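Local coordinates for protein sulfotransferase (PDB 5X2B) that probably transfers a sulfo group from a nucleotide donor to an acceptor and binds the desulfated cofactor adenosine-3'-5'-diphosphate, at residues 88-91 / 92-96; 97-101 / 102-106; 260-263 / 264-267. One frame throughout, in Å; residues are numbered along the deposited sequence. Where two conformers were deposited one is given.

Contact 1 (88-91 / 92-96)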
ATOM      1  N   THR A  88       4.965  -2.468  -3.403  1.00 20.39           N
ATOM      2  CA  THR A  88       5.288  -1.183  -3.997  1.00 28.27           C
ATOM      3  C   THR A  88       4.208  -0.152  -3.732  1.00 26.35           C
ATOM      4  O   THR A  88       3.073  -0.506  -3.500  1.00 26.70           O
ATOM      5  CB  THR A  88       5.443  -1.333  -5.505  1.00 28.52           C
ATOM      6  OG1 THR A  88       6.039  -0.145  -6.056  1.00 32.88           O
ATOM      7  CG2 THR A  88       4.066  -1.586  -6.119  1.00 29.87           C
ATOM      8  N   HIS A  89       4.572   1.127  -3.728  1.00 30.82           N
ATOM      9  CA  HIS A  89       3.567   2.172  -3.799  1.00 34.45           C
ATOM     10  C   HIS A  89       3.641   2.928  -5.113  1.00 26.17           C
ATOM     11  O   HIS A  89       3.070   4.001  -5.216  1.00 28.05           O
ATOM     12  CB  HIS A  89       3.699   3.209  -2.677  1.00 29.36           C
ATOM     13  CG  HIS A  89       3.572   2.647  -1.295  1.00 22.64           C
ATOM     14  ND1 HIS A  89       2.431   2.035  -0.843  1.00 25.98           N
ATOM     15  CD2 HIS A  89       4.436   2.645  -0.261  1.00 29.21           C
ATOM     16  CE1 HIS A  89       2.600   1.657   0.411  1.00 21.90           C
ATOM     17  NE2 HIS A  89       3.808   2.018   0.787  1.00 37.60           N
ATOM     18  N   LEU A  90       4.301   2.384  -6.119  1.00 27.25           N
ATOM     19  CA  LEU A  90       4.407   3.119  -7.363  1.00 36.26           C
ATOM     20  C   LEU A  90       3.038   3.308  -7.920  1.00 24.00           C
ATOM     21  O   LEU A  90       2.133   2.537  -7.626  1.00 31.88           O
ATOM     22  CB  LEU A  90       5.288   2.419  -8.387  1.00 30.92           C
ATOM     23  CG  LEU A  90       6.770   2.436  -8.044  1.00 32.40           C
ATOM     24  CD1 LEU A  90       7.495   1.500  -8.936  1.00 23.88           C
ATOM     25  CD2 LEU A  90       7.324   3.815  -8.199  1.00 28.65           C
ATOM     26  N   ASN A  91       2.890   4.360  -8.714  1.00 35.74           N
ATOM     27  CA  ASN A  91       1.695   4.525  -9.497  1.00 20.25           C
ATOM     28  C   ASN A  91       1.827   3.658 -10.716  1.00 29.05           C
ATOM     29  O   ASN A  91       2.867   3.079 -10.956  1.00 31.50           O
ATOM     30  CB  ASN A  91       1.490   5.973  -9.880  1.00 21.60           C
ATOM     31  CG  ASN A  91       2.558   6.485 -10.798  1.00 36.30           C
ATOM     32  OD1 ASN A  91       3.351   5.739 -11.357  1.00 38.07           O
ATOM     33  ND2 ASN A  91       2.581   7.795 -10.963  1.00 33.75           N
ATOM     34  N   TYR A  92       0.745   3.522 -11.450  1.00 25.34           N
ATOM     35  CA  TYR A  92       0.745   2.739 -12.644  1.00 25.83           C
ATOM     36  C   TYR A  92       1.905   3.090 -13.583  1.00 25.84           C
ATOM     37  O   TYR A  92       2.764   2.249 -13.907  1.00 31.90           O
ATOM     38  CB  TYR A  92      -0.608   2.910 -13.351  1.00 28.84           C
ATOM     39  CG  TYR A  92      -0.772   1.814 -14.361  1.00 38.82           C
ATOM     40  CD1 TYR A  92      -0.793   0.505 -13.962  1.00 29.47           C
ATOM     41  CD2 TYR A  92      -0.816   2.085 -15.708  1.00 39.98           C
ATOM     42  CE1 TYR A  92      -0.880  -0.501 -14.869  1.00 37.19           C
ATOM     43  CE2 TYR A  92      -0.915   1.077 -16.626  1.00 24.44           C
ATOM     44  CZ  TYR A  92      -0.944  -0.206 -16.198  1.00 28.23           C
ATOM     45  OH  TYR A  92      -1.038  -1.222 -17.101  1.00 36.96           O
ATOM     46  N   GLU A  93       1.946   4.351 -13.998  0.70 33.98           N
ATOM     47  CA  GLU A  93       2.884   4.813 -15.020  0.70 31.23           C
ATOM     48  C   GLU A  93       4.293   4.389 -14.742  0.70 34.84           C
ATOM     49  O   GLU A  93       5.059   4.067 -15.645  0.70 34.94           O
ATOM     50  CB  GLU A  93       2.885   6.323 -15.043  0.70 37.64           C
ATOM     51  CG  GLU A  93       4.155   6.892 -15.606  0.70 37.20           C
ATOM     52  CD  GLU A  93       4.196   6.746 -17.087  0.70 45.94           C
ATOM     53  OE1 GLU A  93       3.575   7.609 -17.744  0.70 43.40           O
ATOM     54  OE2 GLU A  93       4.812   5.781 -17.601  0.70 42.76           O
ATOM     55  N   MET A  94       4.649   4.421 -13.470  1.00 31.60           N
ATOM     56  CA  MET A  94       6.013   4.162 -13.098  1.00 32.91           C
ATOM     57  C   MET A  94       6.231   2.736 -12.806  1.00 17.23           C
ATOM     58  O   MET A  94       7.329   2.277 -12.754  1.00 38.48           O
ATOM     59  CB  MET A  94       6.363   5.007 -11.906  1.00 36.31           C
ATOM     60  CG  MET A  94       6.508   6.442 -12.340  1.00 35.51           C
ATOM     61  SD  MET A  94       6.970   7.544 -11.000  1.00 41.30           S
ATOM     62  CE  MET A  94       5.685   7.069  -9.848  1.00 48.80           C
ATOM     63  N   LEU A  95       5.163   2.023 -12.609  1.00 24.63           N
ATOM     64  CA  LEU A  95       5.278   0.605 -12.637  1.00 29.84           C
ATOM     65  C   LEU A  95       6.002   0.212 -13.949  1.00 36.53           C
ATOM     66  O   LEU A  95       5.637   0.682 -15.030  1.00 34.28           O
ATOM     67  CB  LEU A  95       3.886   0.025 -12.599  1.00 36.75           C
ATOM     68  CG  LEU A  95       3.894  -1.471 -12.323  1.00 32.73           C
ATOM     69  CD1 LEU A  95       4.073  -1.760 -10.874  1.00 26.35           C
ATOM     70  CD2 LEU A  95       2.633  -2.063 -12.741  1.00 23.89           C
ATOM     71  N   PRO A  96       7.040  -0.644 -13.855  1.00 33.56           N
ATOM     72  CA  PRO A  96       7.904  -1.128 -14.925  1.00 27.55           C
ATOM     73  C   PRO A  96       7.141  -1.729 -16.044  1.00 36.63           C
ATOM     74  O   PRO A  96       6.340  -2.608 -15.813  1.00 27.82           O
ATOM     75  CB  PRO A  96       8.689  -2.229 -14.251  1.00 31.87           C
ATOM     76  CG  PRO A  96       8.805  -1.772 -12.885  1.00 26.76           C
ATOM     77  CD  PRO A  96       7.543  -1.095 -12.554  1.00 31.80           C
TER

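Contact 2 (97-101 / 102-106)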
ATOM      1  N   VAL A  97       7.419  -1.282 -17.252  1.00 29.55           N
ATOM      2  CA  VAL A  97       6.646  -1.716 -18.374  1.00 21.85           C
ATOM      3  C   VAL A  97       6.611  -3.188 -18.395  1.00 23.32           C
ATOM      4  O   VAL A  97       5.621  -3.804 -18.685  1.00 34.35           O
ATOM      5  CB  VAL A  97       7.315  -1.369 -19.637  1.00 30.51           C
ATOM      6  CG1 VAL A  97       8.664  -2.005 -19.682  1.00 37.04           C
ATOM      7  CG2 VAL A  97       6.462  -1.881 -20.770  1.00 43.92           C
ATOM      8  N   THR A  98       7.736  -3.760 -18.063  1.00 24.52           N
ATOM      9  CA  THR A  98       7.918  -5.155 -18.247  1.00 28.99           C
ATOM     10  C   THR A  98       6.915  -5.899 -17.386  1.00 27.83           C
ATOM     11  O   THR A  98       6.509  -7.003 -17.683  1.00 35.03           O
ATOM     12  CB  THR A  98       9.329  -5.489 -17.859  1.00 42.49           C
ATOM     13  OG1 THR A  98      10.057  -5.910 -19.028  1.00 40.08           O
ATOM     14  CG2 THR A  98       9.349  -6.547 -16.829  1.00 25.71           C
ATOM     15  N   VAL A  99       6.494  -5.279 -16.300  1.00 35.18           N
ATOM     16  CA  VAL A  99       5.489  -5.903 -15.455  1.00 28.65           C
ATOM     17  C   VAL A  99       4.171  -5.817 -16.192  1.00 38.37           C
ATOM     18  O   VAL A  99       3.301  -6.693 -16.093  1.00 24.69           O
ATOM     19  CB  VAL A  99       5.333  -5.183 -14.075  1.00 29.76           C
ATOM     20  CG1 VAL A  99       4.204  -5.783 -13.267  1.00 23.28           C
ATOM     21  CG2 VAL A  99       6.575  -5.293 -13.284  1.00 38.44           C
ATOM     22  N   LYS A 100       4.009  -4.733 -16.936  1.00 30.17           N
ATOM     23  CA  LYS A 100       2.769  -4.581 -17.654  1.00 32.80           C
ATOM     24  C   LYS A 100       2.733  -5.680 -18.708  1.00 33.18           C
ATOM     25  O   LYS A 100       1.717  -6.346 -18.884  1.00 41.93           O
ATOM     26  CB  LYS A 100       2.645  -3.160 -18.194  1.00 38.07           C
ATOM     27  CG  LYS A 100       2.571  -2.174 -17.049  1.00 26.73           C
ATOM     28  CD  LYS A 100       2.687  -0.750 -17.475  1.00 29.21           C
ATOM     29  CE  LYS A 100       3.141   0.092 -16.300  1.00 30.94           C
ATOM     30  NZ  LYS A 100       3.384   1.491 -16.758  1.00 37.24           N
ATOM     31  N   GLN A 101       3.890  -5.915 -19.330  1.00 47.18           N
ATOM     32  CA  GLN A 101       4.034  -6.824 -20.475  1.00 31.12           C
ATOM     33  C   GLN A 101       3.780  -8.244 -20.067  1.00 29.06           C
ATOM     34  O   GLN A 101       3.146  -8.993 -20.776  1.00 40.54           O
ATOM     35  CB  GLN A 101       5.427  -6.699 -21.097  1.00 29.21           C
ATOM     36  CG  GLN A 101       6.013  -5.269 -21.066  1.00 50.52           C
ATOM     37  CD  GLN A 101       7.194  -5.029 -22.039  1.00 40.32           C
ATOM     38  OE1 GLN A 101       8.266  -5.609 -21.920  1.00 31.45           O
ATOM     39  NE2 GLN A 101       6.979  -4.137 -22.989  1.00 55.22           N
ATOM     40  N   LYS A 102       4.244  -8.638 -18.908  1.00 39.15           N
ATOM     41  CA  LYS A 102       3.994  -9.997 -18.470  1.00 29.17           C
ATOM     42  C   LYS A 102       2.583 -10.212 -17.942  1.00 23.43           C
ATOM     43  O   LYS A 102       2.166 -11.349 -17.749  1.00 47.56           O
ATOM     44  CB  LYS A 102       4.966 -10.357 -17.363  1.00 37.73           C
ATOM     45  CG  LYS A 102       6.388 -10.355 -17.801  1.00 37.95           C
ATOM     46  CD  LYS A 102       6.652 -11.549 -18.639  1.00 41.20           C
ATOM     47  CE  LYS A 102       8.124 -11.734 -18.786  1.00 59.15           C
ATOM     48  NZ  LYS A 102       8.711 -10.584 -19.543  1.00 54.42           N
ATOM     49  N   GLN A 103       1.870  -9.133 -17.650  1.00 27.07           N
ATOM     50  CA  GLN A 103       0.617  -9.211 -16.900  1.00 32.16           C
ATOM     51  C   GLN A 103       0.741  -9.919 -15.552  1.00 34.26           C
ATOM     52  O   GLN A 103      -0.154 -10.709 -15.178  1.00 24.62           O
ATOM     53  CB  GLN A 103      -0.412  -9.974 -17.709  1.00 46.94           C
ATOM     54  CG  GLN A 103      -0.958  -9.197 -18.841  1.00 44.34           C
ATOM     55  CD  GLN A 103      -1.628 -10.089 -19.837  1.00 52.78           C
ATOM     56  OE1 GLN A 103      -1.851 -11.264 -19.572  1.00 55.42           O
ATOM     57  NE2 GLN A 103      -1.943  -9.547 -20.996  1.00 38.29           N
ATOM     58  N   CYS A 104       1.846  -9.674 -14.846  1.00 28.27           N
ATOM     59  CA  CYS A 104       1.985 -10.197 -13.507  1.00 26.21           C
ATOM     60  C   CYS A 104       0.734  -9.798 -12.800  1.00 29.77           C
ATOM     61  O   CYS A 104       0.180  -8.731 -13.028  1.00 33.51           O
ATOM     62  CB  CYS A 104       3.152  -9.588 -12.735  1.00 24.52           C
ATOM     63  SG  CYS A 104       4.758  -9.808 -13.476  1.00 40.61           S
ATOM     64  N   LYS A 105       0.289 -10.690 -11.948  1.00 25.05           N
ATOM     65  CA  LYS A 105      -0.827 -10.437 -11.127  1.00 25.09           C
ATOM     66  C   LYS A 105      -0.576  -9.236 -10.259  1.00 30.43           C
ATOM     67  O   LYS A 105       0.463  -9.109  -9.649  1.00 34.84           O
ATOM     68  CB  LYS A 105      -1.024 -11.638 -10.246  1.00 26.43           C
ATOM     69  CG  LYS A 105      -1.287 -12.853 -11.043  1.00 34.01           C
ATOM     70  CD  LYS A 105      -2.031 -13.821 -10.207  1.00 32.51           C
ATOM     71  CE  LYS A 105      -2.575 -14.949 -11.024  1.00 41.22           C
ATOM     72  NZ  LYS A 105      -3.953 -15.174 -10.581  1.00 53.15           N
ATOM     73  N   ILE A 106      -1.560  -8.378 -10.154  1.00 26.43           N
ATOM     74  CA  ILE A 106      -1.512  -7.328  -9.156  1.00 26.72           C
ATOM     75  C   ILE A 106      -2.558  -7.517  -8.075  1.00 27.71           C
ATOM     76  O   ILE A 106      -3.650  -7.996  -8.324  1.00 25.61           O
ATOM     77  CB  ILE A 106      -1.761  -6.018  -9.799  1.00 35.47           C
ATOM     78  CG1 ILE A 106      -0.821  -5.936 -10.982  1.00 36.86           C
ATOM     79  CG2 ILE A 106      -1.542  -4.858  -8.806  1.00 27.44           C
ATOM     80  CD1 ILE A 106       0.615  -5.917 -10.570  1.00 38.67           C
TER
HETATM   81  O   HOH W   1       0.527  -6.707 -14.903  1.00 34.61           O

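Contact 3 (260-263 / 264-267)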
ATOM      1  N   ASP A 260     -15.130  16.639   0.110  1.00 32.72           N
ATOM      2  CA  ASP A 260     -16.179  15.955  -0.565  1.00 38.46           C
ATOM      3  C   ASP A 260     -16.360  16.515  -1.953  1.00 44.03           C
ATOM      4  O   ASP A 260     -16.719  15.799  -2.861  1.00 41.07           O
ATOM      5  CB  ASP A 260     -17.431  16.075   0.277  1.00 26.02           C
ATOM      6  CG  ASP A 260     -17.381  15.163   1.474  1.00 38.93           C
ATOM      7  OD1 ASP A 260     -16.370  14.447   1.571  1.00 52.77           O
ATOM      8  OD2 ASP A 260     -18.301  15.111   2.297  1.00 30.60           O
ATOM      9  N   GLU A 261     -16.057  17.780  -2.148  1.00 36.15           N
ATOM     10  CA  GLU A 261     -16.176  18.331  -3.479  1.00 46.51           C
ATOM     11  C   GLU A 261     -15.046  17.943  -4.398  1.00 52.13           C
ATOM     12  O   GLU A 261     -15.270  17.639  -5.563  1.00 42.38           O
ATOM     13  CB  GLU A 261     -16.255  19.828  -3.377  1.00 55.40           C
ATOM     14  CG  GLU A 261     -17.528  20.242  -2.697  1.00 63.55           C
ATOM     15  CD  GLU A 261     -17.731  21.748  -2.741  1.00 67.89           C
ATOM     16  OE1 GLU A 261     -17.014  22.417  -3.523  1.00 56.38           O
ATOM     17  OE2 GLU A 261     -18.593  22.257  -1.995  1.00 61.01           O
ATOM     18  N   LEU A 262     -13.821  17.966  -3.901  1.00 46.99           N
ATOM     19  CA  LEU A 262     -12.723  17.494  -4.722  1.00 46.43           C
ATOM     20  C   LEU A 262     -12.907  16.011  -4.964  1.00 45.95           C
ATOM     21  O   LEU A 262     -12.633  15.497  -6.046  1.00 37.99           O
ATOM     22  CB  LEU A 262     -11.379  17.695  -4.039  1.00 51.86           C
ATOM     23  CG  LEU A 262     -10.172  17.886  -4.971  1.00 51.12           C
ATOM     24  CD1 LEU A 262      -8.875  17.911  -4.180  1.00 49.72           C
ATOM     25  CD2 LEU A 262     -10.051  16.815  -6.034  1.00 41.45           C
ATOM     26  N   PHE A 263     -13.333  15.311  -3.928  1.00 30.30           N
ATOM     27  CA  PHE A 263     -13.480  13.902  -4.073  1.00 41.06           C
ATOM     28  C   PHE A 263     -14.479  13.605  -5.160  1.00 30.11           C
ATOM     29  O   PHE A 263     -14.266  12.806  -6.063  1.00 37.06           O
ATOM     30  CB  PHE A 263     -14.019  13.259  -2.833  1.00 28.42           C
ATOM     31  CG  PHE A 263     -14.246  11.813  -3.032  1.00 44.93           C
ATOM     32  CD1 PHE A 263     -13.250  10.895  -2.716  1.00 32.21           C
ATOM     33  CD2 PHE A 263     -15.417  11.367  -3.641  1.00 30.53           C
ATOM     34  CE1 PHE A 263     -13.457   9.553  -2.934  1.00 24.71           C
ATOM     35  CE2 PHE A 263     -15.635  10.025  -3.863  1.00 38.03           C
ATOM     36  CZ  PHE A 263     -14.659   9.112  -3.510  1.00 40.65           C
ATOM     37  N   THR A 264     -15.616  14.229  -5.013  1.00 41.11           N
ATOM     38  CA  THR A 264     -16.678  14.072  -5.957  1.00 53.21           C
ATOM     39  C   THR A 264     -16.282  14.594  -7.331  1.00 36.38           C
ATOM     40  O   THR A 264     -16.806  14.145  -8.339  1.00 40.17           O
ATOM     41  CB  THR A 264     -17.853  14.862  -5.500  1.00 51.78           C
ATOM     42  OG1 THR A 264     -18.353  14.289  -4.277  1.00 54.69           O
ATOM     43  CG2 THR A 264     -18.898  14.857  -6.582  1.00 53.30           C
ATOM     44  N   GLU A 265     -15.368  15.549  -7.360  1.00 38.82           N
ATOM     45  CA  GLU A 265     -14.839  16.070  -8.616  1.00 35.14           C
ATOM     46  C   GLU A 265     -13.868  15.091  -9.244  1.00 56.04           C
ATOM     47  O   GLU A 265     -13.890  14.867 -10.449  1.00 56.79           O
ATOM     48  CB  GLU A 265     -14.131  17.383  -8.368  1.00 35.32           C
ATOM     49  CG  GLU A 265     -13.227  17.856  -9.472  1.00 45.39           C
ATOM     50  CD  GLU A 265     -12.443  19.085  -9.047  1.00 67.15           C
ATOM     51  OE1 GLU A 265     -13.002  20.193  -9.160  1.00 85.29           O
ATOM     52  OE2 GLU A 265     -11.289  18.955  -8.573  1.00 60.20           O
ATOM     53  N   LYS A 266     -12.991  14.500  -8.451  1.00 40.50           N
ATOM     54  CA  LYS A 266     -12.068  13.582  -9.047  1.00 34.05           C
ATOM     55  C   LYS A 266     -12.715  12.197  -9.208  1.00 41.69           C
ATOM     56  O   LYS A 266     -12.582  11.588 -10.249  1.00 45.23           O
ATOM     57  CB  LYS A 266     -10.750  13.533  -8.263  1.00 42.53           C
ATOM     58  CG  LYS A 266      -9.920  14.801  -8.342  1.00 30.70           C
ATOM     59  CD  LYS A 266      -8.851  14.810  -9.468  1.00 34.09           C
ATOM     60  CE  LYS A 266      -7.403  14.644  -8.918  1.00 41.25           C
ATOM     61  NZ  LYS A 266      -6.300  14.599  -9.995  1.00 47.75           N
ATOM     62  N   MET A 267     -13.428  11.702  -8.206  1.00 47.97           N
ATOM     63  CA  MET A 267     -13.868  10.297  -8.237  1.00 35.48           C
ATOM     64  C   MET A 267     -15.186  10.156  -8.909  1.00 43.91           C
ATOM     65  O   MET A 267     -16.003   9.333  -8.482  1.00 46.69           O
ATOM     66  CB  MET A 267     -14.014   9.768  -6.821  1.00 27.11           C
ATOM     67  CG  MET A 267     -12.766   9.930  -6.075  1.00 19.98           C
ATOM     68  SD  MET A 267     -11.569   9.160  -7.106  1.00 44.09           S
ATOM     69  CE  MET A 267     -12.176   7.508  -6.964  1.00 36.06           C
TER

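Contact 1 (88-91 / 92-96)
N91 O accepts from two backbone N-H groups further along the chain. L95 N gives the firmer bond, 3.0 Å from N91 O and in the carbonyl plane. M94 N gives a weak one at 3.4 Å to N91 O. M94 N also reaches the side chain, lying 2.8 Å from N91 OD1 and tilted 19° from the amide plane. CG of N91 stands between its own N and carbonyl carbon (chi1 65°), which swings OD1 over the type I turn from Y92 to L95. The M94 chain then bends at chi3 and brings CE back over the amide, 3.1 Å from N91 OD1. L90 CD2 also lies near, 4.0 Å from M94 CE, the two side chains crossing at about a right angle. With an alanine here M94 N would probably lose its short bond, keeping the weak one to N91 O, and M94 CE would lose the amide it lies over. Upstream, T88 OG1 accepts from L90 N in an ST turn and also bonds E67. Side-chain and main-chain oxygens of one asparagine thus hold both N-H groups at the end of the turn, just before helix 97-102 begins.

Contact 2 (97-101 / 102-106)
Helix 97-102 ends here with K102 N bonded to T98 O and Q103 N bonded to K100 O at 3.1 Å. Q103 has a positive phi (55°), and the turn is a Schellman motif that sends the chain off toward strand 105-110. V99 has CG1 opposite its own N about the first torsion (chi1 175°). That branch points past the helix end and meets C104 CB at 4.0 Å. C104 SG is almost as near to the same methyl. I106 CD1 comes to 4.5 Å from V99 CG1 and closes the small apolar group. This is the return leg of a beta-alpha-beta crossover in the parallel sheet of the P-loop-like sulfotransferase fold: helix 97-102 follows strand 83-88 and leads into strand 105-110. V99, C104 and I106 all rest on F36 of the adjacent strand 35-38. A water bridges the bend, donating to V99 O at 3.0 Å and to C104 O at 2.8 Å. C104 O has a second partner in N168 ND2. On another side of the helix K102 folds back at chi2, and its CG lies 3.4 Å from T98 O, alongside the backbone bond. T98 OG1 makes a weak bond to Q101 OE1 one turn on.

Contact 3 (260-263 / 264-267)
M267 lays its side chain across the ring of F263, one turn back along helix 253-266. CB starts 3.1 Å from F263 O and 3.4 Å from F263 CE2. CG comes next and sits over one face, displaced toward the rim. M267 CG is 3.3 Å from the centroid of the F263 ring and 16° off the normal, a close CH-pi contact. The chain then bends at chi2 (-53°), and SD stands 5.0 Å from the same F263 centroid, above the face. This makes a distant Met-aromatic contact. CE turns on past the rim, still about 4.5 Å from F263 CZ. The backbone holds the pair together, M267 N bonding F263 O at 2.6 Å just where the helix ends. L262 and K266 run side by side, L262 CD2 lying against K266 CG, though their spacing in the model is doubtful. E265 OE2 also comes near that leucine methyl. Earlier in the turn D260 O takes two bonds from one residue. T264 OG1 donates to D260 O at 2.6 Å, which ties the hydroxyl back onto the helix, and T264 N donates to it as well. F263, K266 and M267 face helix 153-161: the ring packs on W153 and F154, and the other two touch F154. Salt bridges add to this, K266 with D155 of that helix and D260 with K114 of helix 113-126.

Contacts 1 and 2 follow each other directly in the chain, with centres about 11 Å apart. K100 joins them: its NZ lies close to Y92 O, whose position is less certain, bonds weakly to E93 O, and makes a cation-pi contact with the Y92 ring. Contact 3 stands apart, its centre about 23 Å from that of contact 1 and 30 Å from that of contact 2. Helix 153-161 is touched from both contact 1 (Y92 and L95) and contact 3 (F263, K266 and M267). None of the three forms the cofactor pocket. The L90 side chain is about 14 Å from the bound adenosine-3'-5'-diphosphate, and that of Y92 about 8 Å from a calcium ion.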